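Local coordinates for uncharacterized protein AF_0924 (Archaeoglobus fulgidus, PDB 3DT5) that is of unknown function but is probably a membrane protein, whose C-terminal domain, described here, binds a calcium ion, at residues 25-30 with 50-54; 44-48 with 69-75; 88-92 with 129-133. All blocks are in the same frame, centred on the assembly; numbering follows the deposited sequence. Where two conformers were deposited one is given.

In the fold
The three contacts run through one compact C-terminal domain, from its helical core to its small three-stranded sheet. Interactions 1 and 2 share helix 43-52 and touch where Ile51 packs on Phe70; their centres are about 13 Å apart, and their segments alternate along the chain. Interaction 3 opens only after both have closed. Its centre lies about 13 Å from that of interaction 2 and about 20 Å from that of interaction 1. Interactions 2 and 3 reach the two outermost strands of the sheet, 74-75 and 130-131, and touch through Lys73 and Asp90. Through ligands from helix 43-52, strand 74-75 and the loop before it, the calcium ion ties that helix to the sheet.

Interaction 1: residues 25-30 with 50-54; sequences KFYIPL and IITCR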
loop_
_atom_site.group_PDB
_atom_site.type_symbol
_atom_site.label_atom_id
_atom_site.label_comp_id
_atom_site.label_asym_id
_atom_site.label_seq_id
_atom_site.Cartn_x
_atom_site.Cartn_y
_atom_site.Cartn_z
ATOM N N LYS A 25 -5.915 -5.598 6.952
ATOM C CA LYS A 25 -6.478 -6.113 5.690
ATOM C C LYS A 25 -6.170 -5.140 4.543
ATOM O O LYS A 25 -6.350 -5.486 3.384
ATOM C CB LYS A 25 -8.002 -6.365 5.784
ATOM C CG LYS A 25 -8.402 -7.496 6.801
ATOM C CD LYS A 25 -9.923 -7.575 6.869
ATOM C CE LYS A 25 -10.368 -8.651 7.806
ATOM N NZ LYS A 25 -11.603 -9.322 7.266
ATOM N N PHE A 26 -5.762 -3.925 4.869
ATOM C CA PHE A 26 -5.547 -2.930 3.823
ATOM C C PHE A 26 -4.151 -2.309 3.904
ATOM O O PHE A 26 -3.335 -2.562 3.029
ATOM C CB PHE A 26 -6.645 -1.825 3.837
ATOM C CG PHE A 26 -6.469 -0.839 2.693
ATOM C CD1 PHE A 26 -7.031 -1.093 1.433
ATOM C CD2 PHE A 26 -5.674 0.274 2.865
ATOM C CE1 PHE A 26 -6.840 -0.225 0.340
ATOM C CE2 PHE A 26 -5.449 1.177 1.774
ATOM C CZ PHE A 26 -6.027 0.907 0.524
ATOM N N TYR A 27 -3.872 -1.549 4.965
ATOM C CA TYR A 27 -2.637 -0.747 4.986
ATOM C C TYR A 27 -1.382 -1.622 4.967
ATOM O O TYR A 27 -0.509 -1.442 4.141
ATOM C CB TYR A 27 -2.614 0.188 6.194
ATOM C CG TYR A 27 -3.610 1.304 6.003
ATOM C CD1 TYR A 27 -3.333 2.358 5.114
ATOM C CD2 TYR A 27 -4.870 1.236 6.584
ATOM C CE1 TYR A 27 -4.304 3.362 4.865
ATOM C CE2 TYR A 27 -5.844 2.224 6.345
ATOM C CZ TYR A 27 -5.536 3.286 5.490
ATOM O OH TYR A 27 -6.448 4.266 5.221
ATOM N N ILE A 28 -1.300 -2.557 5.905
ATOM C CA ILE A 28 -0.095 -3.390 6.008
ATOM C C ILE A 28 0.147 -4.246 4.744
ATOM O O ILE A 28 1.251 -4.225 4.201
ATOM C CB ILE A 28 -0.093 -4.219 7.314
ATOM C CG1 ILE A 28 -0.010 -3.251 8.510
ATOM C CG2 ILE A 28 1.098 -5.289 7.318
ATOM C CD1 ILE A 28 -0.331 -3.860 9.857
ATOM N N PRO A 29 -0.875 -5.003 4.259
ATOM C CA PRO A 29 -0.564 -5.756 3.034
ATOM C C PRO A 29 -0.189 -4.892 1.843
ATOM O O PRO A 29 0.683 -5.282 1.082
ATOM C CB PRO A 29 -1.835 -6.576 2.738
ATOM C CG PRO A 29 -2.807 -6.214 3.764
ATOM C CD PRO A 29 -2.212 -5.299 4.789
ATOM N N LEU A 30 -0.838 -3.734 1.651
ATOM C CA LEU A 30 -0.526 -2.943 0.445
ATOM C C LEU A 30 0.878 -2.315 0.583
ATOM O O LEU A 30 1.674 -2.282 -0.403
ATOM C CB LEU A 30 -1.564 -1.809 0.276
ATOM C CG LEU A 30 -1.458 -1.050 -1.069
ATOM C CD1 LEU A 30 -1.593 -2.042 -2.272
ATOM C CD2 LEU A 30 -2.592 -0.003 -1.116
ATOM N N ILE A 50 -6.798 -5.735 -3.316
ATOM C CA ILE A 50 -6.747 -4.627 -2.316
ATOM C C ILE A 50 -7.313 -3.310 -2.860
ATOM O O ILE A 50 -8.050 -2.601 -2.165
ATOM C CB ILE A 50 -5.312 -4.437 -1.734
ATOM C CG1 ILE A 50 -4.952 -5.645 -0.882
ATOM C CG2 ILE A 50 -5.209 -3.145 -0.911
ATOM C CD1 ILE A 50 -3.420 -5.738 -0.585
ATOM N N ILE A 51 -6.965 -2.974 -4.102
ATOM C CA ILE A 51 -7.289 -1.657 -4.625
ATOM C C ILE A 51 -8.674 -1.639 -5.263
ATOM O O ILE A 51 -9.121 -0.589 -5.742
ATOM C CB ILE A 51 -6.173 -1.086 -5.534
ATOM C CG1 ILE A 51 -6.190 -1.831 -6.907
ATOM C CG2 ILE A 51 -4.818 -1.090 -4.730
ATOM C CD1 ILE A 51 -5.041 -1.456 -7.918
ATOM N N THR A 52 -9.379 -2.764 -5.204
ATOM C CA THR A 52 -10.776 -2.796 -5.664
ATOM C C THR A 52 -11.648 -3.199 -4.487
ATOM O O THR A 52 -12.317 -2.363 -3.862
ATOM C CB THR A 52 -10.975 -3.721 -6.891
ATOM O OG1 THR A 52 -10.418 -5.022 -6.628
ATOM C CG2 THR A 52 -10.270 -3.136 -8.126
ATOM N N CYS A 53 -11.578 -4.470 -4.183
ATOM C CA CYS A 53 -12.370 -5.105 -3.146
ATOM C C CYS A 53 -12.123 -4.568 -1.721
ATOM O O CYS A 53 -12.979 -4.701 -0.860
ATOM C CB CYS A 53 -12.045 -6.592 -3.180
ATOM S SG CYS A 53 -12.742 -7.496 -1.855
ATOM N N ARG A 54 -10.934 -4.022 -1.464
ATOM C CA ARG A 54 -10.647 -3.508 -0.103
ATOM C C ARG A 54 -10.583 -2.005 -0.017
ATOM O O ARG A 54 -10.223 -1.469 1.037
ATOM C CB ARG A 54 -9.402 -4.162 0.497
ATOM C CG ARG A 54 -9.534 -5.674 0.459
ATOM C CD ARG A 54 -8.557 -6.356 1.330
ATOM N NE ARG A 54 -8.499 -7.792 1.052
ATOM C CZ ARG A 54 -7.536 -8.605 1.507
ATOM N NH1 ARG A 54 -6.544 -8.137 2.298
ATOM N NH2 ARG A 54 -7.569 -9.896 1.176
#
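Phe26 and Ile50 are brought together by their torsions: the phenyl ring has CG anti to the backbone N (chi1 -176°), while Ile50 turns CG1 beside its own backbone N, which puts CG2 anti to that N and against the ring; the extended second torsion then carries CD1 to Pro29. The distances bear this out. Ile50 CG2 lies 3.6 Å from Phe26 CE1, approaching the ring obliquely, and Ile50 CD1 stands 3.8 Å from Pro29 CB. Leu30 reaches the same isoleucine with its branched end, CD1 being 4.0 Å from Ile50 CG2, so that this methyl sits between a ring and a leucine. Leu30 CD1 also meets Ile51 CG2 at 4.2 Å, the two side chains crossing at about a right angle.

Helix 43-52 and the turn after it, which holds Arg54, here pack on helix 16-35, and Leu101 of helix 88-116 packs on Phe26 and Leu30.

Arg54 supplies the polar part. Its chain is extended from CG to NE and passes the ring, with CB in the ring plane at the edge, 4.0 Å from Phe26 CD1. At its end NH1 donates to Lys25 O over 2.9 Å; the N-H...O angle of 168° makes the bond nearly straight, and the acceptor lies in the guanidinium plane. Pro29, four residues on from Lys25, has no N-H to offer this carbonyl, and the arginine approaches it at a C=O...N angle of 129°.

Interaction 2: residues 44-48 with 69-75; sequences EDEIE and HFKFKAD. With CA (calcium ion), chain B.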
loop_
_atom_site.group_PDB
_atom_site.type_symbol
_atom_site.label_atom_id
_atom_site.label_comp_id
_atom_site.label_asym_id
_atom_site.label_seq_id
_atom_site.Cartn_x
_atom_site.Cartn_y
_atom_site.Cartn_z
ATOM N N GLU A 44 0.339 -9.898 -7.782
ATOM C CA GLU A 44 -0.346 -8.881 -8.593
ATOM C C GLU A 44 -1.853 -8.958 -8.362
ATOM O O GLU A 44 -2.532 -7.916 -8.282
ATOM C CB GLU A 44 -0.037 -9.102 -10.089
ATOM C CG GLU A 44 1.434 -8.866 -10.471
ATOM C CD GLU A 44 1.601 -8.538 -11.970
ATOM O OE1 GLU A 44 0.582 -8.386 -12.693
ATOM O OE2 GLU A 44 2.753 -8.416 -12.442
ATOM N N ASP A 45 -2.398 -10.185 -8.278
ATOM C CA ASP A 45 -3.841 -10.326 -8.058
ATOM C C ASP A 45 -4.247 -9.852 -6.654
ATOM O O ASP A 45 -5.344 -9.242 -6.469
ATOM C CB ASP A 45 -4.322 -11.750 -8.284
ATOM C CG ASP A 45 -4.273 -12.164 -9.754
ATOM O OD1 ASP A 45 -4.590 -11.345 -10.654
ATOM O OD2 ASP A 45 -3.910 -13.328 -9.990
ATOM N N GLU A 46 -3.386 -10.100 -5.669
ATOM C CA GLU A 46 -3.633 -9.568 -4.321
ATOM C C GLU A 46 -3.658 -8.037 -4.272
ATOM O O GLU A 46 -4.507 -7.460 -3.617
ATOM C CB GLU A 46 -2.631 -10.108 -3.291
ATOM C CG GLU A 46 -2.741 -11.613 -3.046
ATOM C CD GLU A 46 -1.493 -12.168 -2.361
ATOM O OE1 GLU A 46 -0.562 -11.371 -2.057
ATOM O OE2 GLU A 46 -1.439 -13.390 -2.134
ATOM N N ILE A 47 -2.746 -7.376 -4.987
ATOM C CA ILE A 47 -2.798 -5.940 -5.118
ATOM C C ILE A 47 -4.094 -5.518 -5.834
ATOM O O ILE A 47 -4.766 -4.585 -5.387
ATOM C CB ILE A 47 -1.547 -5.380 -5.890
ATOM C CG1 ILE A 47 -0.256 -5.648 -5.069
ATOM C CG2 ILE A 47 -1.685 -3.853 -6.195
ATOM C CD1 ILE A 47 0.972 -5.412 -5.868
ATOM N N GLU A 48 -4.436 -6.166 -6.950
ATOM C CA GLU A 48 -5.697 -5.823 -7.623
ATOM C C GLU A 48 -6.875 -5.897 -6.684
ATOM O O GLU A 48 -7.750 -5.016 -6.689
ATOM C CB GLU A 48 -5.987 -6.791 -8.790
ATOM C CG GLU A 48 -5.207 -6.488 -9.988
ATOM C CD GLU A 48 -5.758 -5.277 -10.710
ATOM O OE1 GLU A 48 -6.999 -5.127 -10.816
ATOM O OE2 GLU A 48 -4.938 -4.481 -11.157
ATOM N N HIS A 69 -6.399 0.124 -11.198
ATOM C CA HIS A 69 -5.848 -0.968 -11.987
ATOM C C HIS A 69 -4.356 -1.055 -11.747
ATOM O O HIS A 69 -3.713 -0.043 -11.533
ATOM C CB HIS A 69 -6.079 -0.739 -13.482
ATOM C CG HIS A 69 -7.520 -0.685 -13.877
ATOM N ND1 HIS A 69 -8.340 -1.791 -13.856
ATOM C CD2 HIS A 69 -8.293 0.343 -14.309
ATOM C CE1 HIS A 69 -9.558 -1.448 -14.246
ATOM N NE2 HIS A 69 -9.561 -0.156 -14.514
ATOM N N PHE A 70 -3.788 -2.252 -11.797
ATOM C CA PHE A 70 -2.348 -2.383 -11.525
ATOM C C PHE A 70 -1.684 -3.486 -12.379
ATOM O O PHE A 70 -0.593 -3.267 -12.913
ATOM C CB PHE A 70 -2.084 -2.690 -10.043
ATOM C CG PHE A 70 -0.634 -3.026 -9.757
ATOM C CD1 PHE A 70 0.334 -2.023 -9.784
ATOM C CD2 PHE A 70 -0.240 -4.349 -9.534
ATOM C CE1 PHE A 70 1.695 -2.339 -9.556
ATOM C CE2 PHE A 70 1.123 -4.663 -9.311
ATOM C CZ PHE A 70 2.067 -3.636 -9.321
ATOM N N LYS A 71 -2.330 -4.646 -12.449
ATOM C CA LYS A 71 -1.776 -5.872 -13.047
ATOM C C LYS A 71 -1.080 -5.643 -14.380
ATOM O O LYS A 71 -0.002 -6.176 -14.623
ATOM C CB LYS A 71 -2.917 -6.838 -13.398
ATOM C CG LYS A 71 -3.352 -7.752 -12.326
ATOM C CD LYS A 71 -4.456 -8.695 -12.846
ATOM C CE LYS A 71 -3.940 -9.704 -13.867
ATOM N NZ LYS A 71 -3.924 -11.127 -13.346
ATOM N N PHE A 72 -1.764 -4.951 -15.289
ATOM C CA PHE A 72 -1.225 -4.812 -16.618
ATOM C C PHE A 72 -0.360 -3.566 -16.806
ATOM O O PHE A 72 -0.008 -3.221 -17.927
ATOM C CB PHE A 72 -2.361 -4.940 -17.643
ATOM C CG PHE A 72 -3.065 -6.269 -17.568
ATOM C CD1 PHE A 72 -2.375 -7.456 -17.844
ATOM C CD2 PHE A 72 -4.405 -6.354 -17.173
ATOM C CE1 PHE A 72 -3.018 -8.718 -17.760
ATOM C CE2 PHE A 72 -5.071 -7.610 -17.068
ATOM C CZ PHE A 72 -4.380 -8.791 -17.378
ATOM N N LYS A 73 0.008 -2.918 -15.707
ATOM C CA LYS A 73 0.820 -1.710 -15.767
ATOM C C LYS A 73 2.244 -1.961 -15.344
ATOM O O LYS A 73 3.114 -1.116 -15.553
ATOM C CB LYS A 73 0.269 -0.591 -14.845
ATOM C CG LYS A 73 -1.228 -0.276 -14.934
ATOM C CD LYS A 73 -1.623 0.202 -16.247
ATOM C CE LYS A 73 -2.651 1.311 -16.057
ATOM N NZ LYS A 73 -3.952 0.846 -16.489
ATOM N N ALA A 74 2.507 -3.120 -14.744
ATOM C CA ALA A 74 3.833 -3.369 -14.154
ATOM C C ALA A 74 4.082 -4.874 -14.000
ATOM O O ALA A 74 3.150 -5.652 -14.082
ATOM C CB ALA A 74 3.926 -2.668 -12.781
ATOM N N ASP A 75 5.349 -5.251 -13.815
ATOM C CA ASP A 75 5.807 -6.627 -13.612
ATOM C C ASP A 75 7.050 -6.583 -12.771
ATOM O O ASP A 75 7.798 -5.610 -12.833
ATOM C CB ASP A 75 6.220 -7.316 -14.945
ATOM C CG ASP A 75 5.044 -7.706 -15.802
ATOM O OD1 ASP A 75 4.091 -8.319 -15.274
ATOM O OD2 ASP A 75 5.106 -7.483 -17.036
HETATM CA CA CA B . 1.931 -7.525 -14.636
HETATM O O HOH W 1 -6.139 -4.314 -14.206
#
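The carboxylates of Glu44 and Asp75 bind the same calcium ion through their oxygens, with planes 26° apart. The Phe70 ring meets Ile47 CD1 obliquely at CE2, 3.5 Å away, and Trp83, Phe34 and Trp94 each form an edge-to-face pair with it; Lys71 CB lies over one face of the Phe72 ring, toward its rim. This is a metal site linking helix 43-52 to strand 74-75 and the loop before it. Glu44 binds calcium with OE1 and OE2, each 2.5 Å from the ion, its chain extended beyond CG to carry the carboxylate to the metal. The carbonyl oxygens of Lys71 and Ala74 and Asp75 OD1 complete the protein ligands, and Asp75 OD2 is held by Tyr86 OH.

Glu48, bent at chi2 (-76°), turns OE2 to the loop backbone and accepts two bonds: from Phe70 N at 2.6 Å, which sits nearly along the C-O axis but with its N-H bent from the line, and from Lys71 N at 2.9 Å, with an N-H...O angle of 169°. With an alanine in its place, both amides are likely to lose their acceptor and Lys71 O to be less firmly placed. Lys71 NZ forms a salt bridge with Asp45 OD1 on its syn side, at 2.8 Å.

Interaction 3: residues 88-92 with 129-133; sequences KEDFE and LIGYK
Phe91 and Tyr132 meet at the centre of this surface contact, with Tyr132 CD2 over one face of the Phe91 ring, offset toward its rim and 3.3 Å from CD2 of Phe91. The ring planes stand at 52°, with centroids 4.8 Å apart. Phe91 also reaches back along the strand: its CE1 touches Ile130 CG1 at 3.6 Å, the two side chains crossing at about a right angle, and lies 3.7 Å from Gly131 N.

Lys88 makes the second approach to the tyrosine. Its CG sits over the ring face, 4.1 Å from the centroid of Tyr132 and 22° off the ring normal, which is the geometry of a CH-pi contact. The extended chain then runs on past the phenol, bringing CD to 3.6 Å from Tyr132 OH. On the opposite face, Lys133 CG lies above the rim, so aliphatic parts of two lysines bracket the tyrosine ring.

These approaches are helped by helix spacing and by torsions. Lys88 and Phe91 are three residues apart, close to one helical turn, and both bear on Tyr132. In Phe91, CG is anti to the backbone N (chi1 165°), which directs the ring at segment 129-133; Tyr132 CG sits between its backbone N and carbonyl carbon, which helps bring its ring to both partners.

The contact joins the start of helix 88-116 to strand 130-131, outermost within this chain. That strand runs parallel to 83-85, with Gly131 bonded through its backbone to Trp83 and Phe85, and Phe85 packs against both Phe91 and Ile130.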
loop_
_atom_site.group_PDB
_atom_site.type_symbol
_atom_site.label_atom_id
_atom_site.label_comp_id
_atom_site.label_asym_id
_atom_site.label_seq_id
_atom_site.Cartn_x
_atom_site.Cartn_y
_atom_site.Cartn_z
ATOM N N LYS A 88 5.644 5.826 -17.691
ATOM C CA LYS A 88 6.120 6.737 -16.672
ATOM C C LYS A 88 4.968 7.284 -15.821
ATOM O O LYS A 88 5.112 7.417 -14.606
ATOM C CB LYS A 88 6.895 7.880 -17.315
ATOM C CG LYS A 88 7.282 9.004 -16.357
ATOM C CD LYS A 88 8.360 9.898 -17.010
ATOM C CE LYS A 88 8.589 11.209 -16.249
ATOM N NZ LYS A 88 9.464 12.144 -17.038
ATOM N N GLU A 89 3.840 7.582 -16.481
ATOM C CA GLU A 89 2.632 8.135 -15.858
ATOM C C GLU A 89 2.044 7.209 -14.774
ATOM O O GLU A 89 1.511 7.645 -13.772
ATOM C CB GLU A 89 1.567 8.437 -16.938
ATOM C CG GLU A 89 1.110 7.238 -17.824
ATOM C CD GLU A 89 1.628 7.248 -19.301
ATOM O OE1 GLU A 89 0.805 6.960 -20.199
ATOM O OE2 GLU A 89 2.831 7.515 -19.577
ATOM N N ASP A 90 2.105 5.906 -15.011
ATOM C CA ASP A 90 1.628 4.949 -14.025
ATOM C C ASP A 90 2.589 4.890 -12.836
ATOM O O ASP A 90 2.156 4.792 -11.681
ATOM C CB ASP A 90 1.501 3.580 -14.645
ATOM C CG ASP A 90 0.358 3.495 -15.640
ATOM O OD1 ASP A 90 -0.771 3.912 -15.297
ATOM O OD2 ASP A 90 0.595 2.982 -16.744
ATOM N N PHE A 91 3.890 4.932 -13.120
ATOM C CA PHE A 91 4.894 4.994 -12.059
ATOM C C PHE A 91 4.616 6.226 -11.170
ATOM O O PHE A 91 4.655 6.142 -9.944
ATOM C CB PHE A 91 6.301 5.089 -12.678
ATOM C CG PHE A 91 7.358 5.507 -11.699
ATOM C CD1 PHE A 91 7.961 4.566 -10.857
ATOM C CD2 PHE A 91 7.747 6.830 -11.600
ATOM C CE1 PHE A 91 8.943 4.957 -9.920
ATOM C CE2 PHE A 91 8.750 7.223 -10.675
ATOM C CZ PHE A 91 9.340 6.276 -9.836
ATOM N N GLU A 92 4.351 7.365 -11.818
ATOM C CA GLU A 92 4.151 8.609 -11.087
ATOM C C GLU A 92 2.869 8.554 -10.245
ATOM O O GLU A 92 2.888 9.019 -9.075
ATOM C CB GLU A 92 4.175 9.837 -12.017
ATOM C CG GLU A 92 5.530 10.095 -12.701
ATOM C CD GLU A 92 6.678 10.426 -11.724
ATOM O OE1 GLU A 92 6.415 10.847 -10.578
ATOM O OE2 GLU A 92 7.862 10.302 -12.122
ATOM N N LEU A 129 9.497 -0.035 -3.786
ATOM C CA LEU A 129 10.219 -0.888 -4.746
ATOM C C LEU A 129 9.572 -0.727 -6.146
ATOM O O LEU A 129 8.941 -1.655 -6.673
ATOM C CB LEU A 129 10.209 -2.340 -4.282
ATOM C CG LEU A 129 10.996 -2.570 -2.972
ATOM C CD1 LEU A 129 10.846 -3.961 -2.505
ATOM C CD2 LEU A 129 12.502 -2.240 -3.058
ATOM N N ILE A 130 9.696 0.481 -6.699
ATOM C CA ILE A 130 9.061 0.813 -7.953
ATOM C C ILE A 130 10.070 1.516 -8.878
ATOM O O ILE A 130 10.974 2.215 -8.410
ATOM C CB ILE A 130 7.804 1.690 -7.747
ATOM C CG1 ILE A 130 8.124 3.028 -7.021
ATOM C CG2 ILE A 130 6.633 0.872 -7.034
ATOM C CD1 ILE A 130 6.954 4.031 -7.040
ATOM N N GLY A 131 9.895 1.349 -10.183
ATOM C CA GLY A 131 10.818 1.964 -11.172
ATOM C C GLY A 131 10.180 2.057 -12.534
ATOM O O GLY A 131 9.160 1.427 -12.784
ATOM N N TYR A 132 10.740 2.874 -13.419
ATOM C CA TYR A 132 10.357 2.751 -14.812
ATOM C C TYR A 132 11.539 2.871 -15.791
ATOM O O TYR A 132 11.377 2.516 -16.955
ATOM C CB TYR A 132 9.249 3.751 -15.171
ATOM C CG TYR A 132 9.737 5.158 -15.163
ATOM C CD1 TYR A 132 10.160 5.795 -16.337
ATOM C CD2 TYR A 132 9.830 5.846 -13.965
ATOM C CE1 TYR A 132 10.647 7.131 -16.297
ATOM C CE2 TYR A 132 10.302 7.169 -13.902
ATOM C CZ TYR A 132 10.706 7.805 -15.051
ATOM O OH TYR A 132 11.166 9.095 -14.938
ATOM N N LYS A 133 12.698 3.374 -15.350
ATOM C CA LYS A 133 13.808 3.631 -16.304
ATOM C C LYS A 133 15.063 2.752 -16.175
ATOM O O LYS A 133 16.011 3.095 -15.441
ATOM C CB LYS A 133 14.169 5.129 -16.399
ATOM C CG LYS A 133 14.439 5.845 -15.079
ATOM C CD LYS A 133 15.196 7.140 -15.389
ATOM C CE LYS A 133 14.787 8.306 -14.470
ATOM N NZ LYS A 133 15.317 9.610 -15.075
#